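Local coordinates for microcin B17-processing protein McbC (Escherichia coli str. K-12 substr. MG1655, PDB 6GRH) that is the FMN-dependent oxidoreductase needed, with McbB and McbD, to process the inactive microcin B17 precursor into the active antibiotic peptide, at residues V47-A50 with H51-K54; M247-Q251 with R252-P256. All coordinates share one frame; numbering follows the deposited sequence.

Contact 1. Residues V47-A50 with H51-K54; sequences VPLA and HLEK
Val47 opens the turn by reaching forward five residues to Leu52. Its CB lies 3.7 Å from Leu52 CD2, and its CG1, set anti to the backbone N (chi1 -177°), meets the same methyl, so one branch of the leucine rests against both the stem and one arm of the valine. The two side chains lie askew to one another. The buried pair is finished by other parts: Phe55 of the same chain packs on Val47, while Phe200 and Lys201 of the second subunit reach Val47 and Leu52, respectively.

Pro48 offers its carbonyl to the chain three residues on. His51 N donates to Pro48 O over 3.0 Å, coming from above the carbonyl plane. Separately, Pro48 CB stands at the edge of the imidazole, 4.1 Å from His51 ND1. Tyr14 of the second subunit packs on the proline.

Leu49 repeats the pattern one residue later: Leu52 N donates to Leu49 O at 3.3 Å, again from above the carbonyl. CB of Leu49 is directed away from 51-54, but its CD1 comes within 4.3 Å of Leu52 CD1, the other methyl of that leucine.

The result is two overlapping beta-turns, 48-51 and 49-52, each closed by a bond from residue i+3 to residue i, a compact bend in the long loop between strands 42-43 and 70-71. Chemically the bend has two characters: backbone amides satisfied by carbonyls just behind them, and a leucine that packs closely on Val47 through CD2 and more loosely on Leu49 through CD1. His51 ND1 is buried by the contact and has no partner in the model; its nearest neighbour across the contact is the apolar Pro48 CB, so the meeting with Pro48 is apolar packing that offers this nitrogen no polar partner.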
loop_
_atom_site.group_PDB
_atom_site.type_symbol
_atom_site.label_atom_id
_atom_site.label_comp_id
_atom_site.label_asym_id
_atom_site.label_seq_id
_atom_site.Cartn_x
_atom_site.Cartn_y
_atom_site.Cartn_z
ATOM N N VAL D 47 -17.691 -13.156 11.249
ATOM C CA VAL D 47 -18.897 -13.929 11.107
ATOM C C VAL D 47 -19.499 -14.240 12.509
ATOM O O VAL D 47 -18.785 -14.712 13.371
ATOM C CB VAL D 47 -18.577 -15.249 10.393
ATOM C CG1 VAL D 47 -19.844 -16.058 10.173
ATOM C CG2 VAL D 47 -17.845 -14.973 9.063
ATOM N N PRO D 48 -20.798 -14.025 12.708
ATOM C CA PRO D 48 -21.372 -14.372 14.024
ATOM C C PRO D 48 -21.253 -15.858 14.314
ATOM O O PRO D 48 -21.376 -16.674 13.394
ATOM C CB PRO D 48 -22.826 -13.947 13.891
ATOM C CG PRO D 48 -22.814 -12.877 12.851
ATOM C CD PRO D 48 -21.745 -13.262 11.881
ATOM N N LEU D 49 -20.989 -16.197 15.575
ATOM C CA LEU D 49 -20.786 -17.601 16.007
ATOM C C LEU D 49 -21.847 -18.571 15.490
ATOM O O LEU D 49 -21.514 -19.678 15.069
ATOM C CB LEU D 49 -20.724 -17.703 17.552
ATOM C CG LEU D 49 -20.361 -19.062 18.198
ATOM C CD1 LEU D 49 -18.873 -19.370 18.025
ATOM C CD2 LEU D 49 -20.745 -19.096 19.679
ATOM N N ALA D 50 -23.104 -18.134 15.509
ATOM C CA ALA D 50 -24.258 -18.955 15.103
ATOM C C ALA D 50 -24.291 -19.320 13.621
ATOM O O ALA D 50 -25.000 -20.240 13.237
ATOM C CB ALA D 50 -25.547 -18.242 15.460
ATOM N N HIS D 51 -23.574 -18.576 12.789
ATOM C CA HIS D 51 -23.516 -18.856 11.358
ATOM C C HIS D 51 -22.216 -19.513 10.906
ATOM O O HIS D 51 -22.076 -19.835 9.720
ATOM C CB HIS D 51 -23.735 -17.556 10.586
ATOM C CG HIS D 51 -25.122 -17.021 10.717
ATOM N ND1 HIS D 51 -25.406 -15.837 11.358
ATOM C CD2 HIS D 51 -26.310 -17.523 10.309
ATOM C CE1 HIS D 51 -26.704 -15.618 11.320
ATOM N NE2 HIS D 51 -27.276 -16.629 10.693
ATOM N N LEU D 52 -21.274 -19.733 11.819
ATOM C CA LEU D 52 -19.970 -20.275 11.437
ATOM C C LEU D 52 -20.037 -21.719 10.964
ATOM O O LEU D 52 -19.240 -22.112 10.116
ATOM C CB LEU D 52 -18.955 -20.153 12.581
ATOM C CG LEU D 52 -18.269 -18.808 12.740
ATOM C CD1 LEU D 52 -17.442 -18.808 14.021
ATOM C CD2 LEU D 52 -17.360 -18.504 11.549
ATOM N N GLU D 53 -21.003 -22.491 11.473
ATOM C CA GLU D 53 -21.124 -23.907 11.115
ATOM C C GLU D 53 -21.213 -24.121 9.600
ATOM O O GLU D 53 -20.587 -25.050 9.060
ATOM C CB GLU D 53 -22.333 -24.566 11.809
ATOM C CG GLU D 53 -22.278 -26.103 11.858
ATOM C CD GLU D 53 -22.735 -26.819 10.579
ATOM O OE1 GLU D 53 -23.390 -26.187 9.718
ATOM O OE2 GLU D 53 -22.448 -28.038 10.425
ATOM N N LYS D 54 -21.962 -23.257 8.916
ATOM C CA LYS D 54 -22.140 -23.389 7.474
ATOM C C LYS D 54 -20.836 -23.220 6.659
ATOM O O LYS D 54 -20.777 -23.627 5.501
ATOM C CB LYS D 54 -23.257 -22.455 6.959
ATOM C CG LYS D 54 -22.813 -21.143 6.309
ATOM C CD LYS D 54 -23.917 -20.530 5.439
ATOM C CE LYS D 54 -25.074 -19.963 6.239
ATOM N NZ LYS D 54 -24.646 -18.760 7.014
#

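Contact 2. Residues M247-Q251 with R252-P256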
loop_
_atom_site.group_PDB
_atom_site.type_symbol
_atom_site.label_atom_id
_atom_site.label_comp_id
_atom_site.label_asym_id
_atom_site.label_seq_id
_atom_site.Cartn_x
_atom_site.Cartn_y
_atom_site.Cartn_z
ATOM N N MET D 247 9.755 -12.311 24.263
ATOM C CA MET D 247 10.880 -13.120 23.778
ATOM C C MET D 247 12.177 -12.328 23.475
ATOM O O MET D 247 13.180 -12.922 23.057
ATOM C CB MET D 247 10.437 -13.887 22.534
ATOM C CG MET D 247 9.350 -14.918 22.831
ATOM S SD MET D 247 8.683 -15.663 21.321
ATOM C CE MET D 247 10.062 -16.641 20.810
ATOM N N ASN D 248 12.152 -11.014 23.690
ATOM C CA ASN D 248 13.238 -10.104 23.367
ATOM C C ASN D 248 13.627 -10.122 21.875
ATOM O O ASN D 248 14.785 -9.912 21.523
ATOM C CB ASN D 248 14.448 -10.352 24.282
ATOM C CG ASN D 248 14.190 -9.896 25.701
ATOM O OD1 ASN D 248 13.646 -8.816 25.918
ATOM N ND2 ASN D 248 14.566 -10.706 26.657
ATOM N N LEU D 249 12.648 -10.332 21.006
ATOM C CA LEU D 249 12.895 -10.249 19.569
ATOM C C LEU D 249 12.855 -8.784 19.127
ATOM O O LEU D 249 12.042 -8.000 19.637
ATOM C CB LEU D 249 11.851 -11.028 18.789
ATOM C CG LEU D 249 11.702 -12.532 19.026
ATOM C CD1 LEU D 249 10.622 -13.072 18.093
ATOM C CD2 LEU D 249 12.988 -13.253 18.795
ATOM N N ASP D 250 13.671 -8.437 18.137
ATOM C CA ASP D 250 13.654 -7.111 17.520
ATOM C C ASP D 250 12.706 -7.122 16.315
ATOM O O ASP D 250 13.029 -7.682 15.244
ATOM C CB ASP D 250 15.054 -6.710 17.097
ATOM C CG ASP D 250 15.166 -5.207 16.702
ATOM O OD1 ASP D 250 14.202 -4.564 16.202
ATOM O OD2 ASP D 250 16.282 -4.657 16.887
ATOM N N GLN D 251 11.545 -6.483 16.506
ATOM C CA GLN D 251 10.475 -6.457 15.503
ATOM C C GLN D 251 10.814 -5.777 14.202
ATOM O O GLN D 251 10.110 -5.985 13.232
ATOM C CB GLN D 251 9.214 -5.819 16.083
ATOM C CG GLN D 251 8.490 -6.737 17.055
ATOM C CD GLN D 251 7.383 -5.995 17.757
ATOM O OE1 GLN D 251 6.332 -5.819 17.171
ATOM N NE2 GLN D 251 7.645 -5.478 18.961
ATOM N N ARG D 252 11.883 -4.973 14.164
ATOM C CA ARG D 252 12.418 -4.468 12.882
ATOM C C ARG D 252 13.023 -5.562 12.002
ATOM O O ARG D 252 13.088 -5.403 10.775
ATOM C CB ARG D 252 13.459 -3.378 13.110
ATOM C CG ARG D 252 12.903 -2.118 13.753
ATOM C CD ARG D 252 14.004 -1.199 14.280
ATOM N NE ARG D 252 14.815 -1.837 15.316
ATOM C CZ ARG D 252 15.811 -1.249 15.976
ATOM N NH1 ARG D 252 16.146 0.013 15.742
ATOM N NH2 ARG D 252 16.480 -1.928 16.903
ATOM N N THR D 253 13.447 -6.666 12.608
ATOM C CA THR D 253 14.116 -7.744 11.892
ATOM C C THR D 253 13.275 -8.990 11.774
ATOM O O THR D 253 13.324 -9.661 10.732
ATOM C CB THR D 253 15.427 -8.072 12.627
ATOM O OG1 THR D 253 16.305 -6.963 12.488
ATOM C CG2 THR D 253 16.128 -9.297 12.085
ATOM N N VAL D 254 12.547 -9.325 12.851
ATOM C CA VAL D 254 11.923 -10.639 13.013
ATOM C C VAL D 254 10.526 -10.518 13.655
ATOM O O VAL D 254 10.293 -9.657 14.521
ATOM C CB VAL D 254 12.872 -11.626 13.753
ATOM C CG1 VAL D 254 13.314 -11.106 15.111
ATOM C CG2 VAL D 254 12.268 -13.008 13.910
ATOM N N ALA D 255 9.574 -11.307 13.155
ATOM C CA ALA D 255 8.178 -11.243 13.609
ATOM C C ALA D 255 7.655 -12.679 13.797
ATOM O O ALA D 255 7.947 -13.531 12.995
ATOM C CB ALA D 255 7.303 -10.449 12.627
ATOM N N PRO D 256 6.906 -12.940 14.894
ATOM C CA PRO D 256 6.254 -14.245 15.080
ATOM C C PRO D 256 5.077 -14.456 14.114
ATOM O O PRO D 256 4.185 -13.629 14.049
ATOM C CB PRO D 256 5.770 -14.179 16.536
ATOM C CG PRO D 256 5.523 -12.731 16.782
ATOM C CD PRO D 256 6.581 -12.005 16.000
#
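The carboxylate of Asp250 and the guanidinium of Arg252 meet edge to edge, their planes 24° apart and thus nearly coplanar. Arg252 grips side-on: its NE donates to the syn lone pair of Asp250 OD1 at 2.9 Å, almost straight at 174°, and its NH2 reaches Asp250 OD2 at 2.7 Å to complete a two-pronged salt bridge. The bend of the arginine chain at chi3 (-61°) brings the guanidinium edge alongside the carboxylate. On the anti side Asp250 OD1 takes a second bond, from Arg252 N at 3.1 Å, the carboxylate's third; this closes an Asx turn, and side chain and main chain of one residue hold the same oxygen. Beyond the pair, Arg252 NH2 also bridges to Glu294 of McbB, and its NH1 bonds to Thr47 of McbD.

The aspartate's own carbonyl closes a beta-turn at 250-253. Asp250 O accepts from Thr253 N and Val254 N, each 2.9 Å away, the former from above the carbonyl plane and the latter only slightly tilted from it. A CA-H...O contact runs from Gln251 CA to Val254 O, 3.4 Å. Leu249 CB also touches Val254 CG1 at 4.0 Å.

In the fold, this turn carries the chain from helix 240-246, which ends in a Schellman motif at Asn248, into strand 254-263 of the antiparallel sheet. Leu249 and Val254 pack on Cys192 of the adjoining strand 187-194, Leu249 also reaches Phe132 of strand 129-135, and Gln251 lies against Ser241 and Ala244 of the helix.

Contacts 1 and 2 follow one another along the chain and do not touch: their centres lie about 35 Å apart and their nearest atoms about 22 Å apart. Contact 1 is peripheral, with its centre about 26 Å from that of the chain, yet the side chain of Leu52 is about 10 Å from a bound FMN. Contact 2 has its centre about 14 Å from the chain centre, within the nitroreductase family region. Both meet the second copy of McbC, contact 2 through packing of Leu249 on that subunit's Phe62. They differ in their other neighbours: McbB and McbD converge on 247-256, making contact 2 part of the interface with both partner proteins.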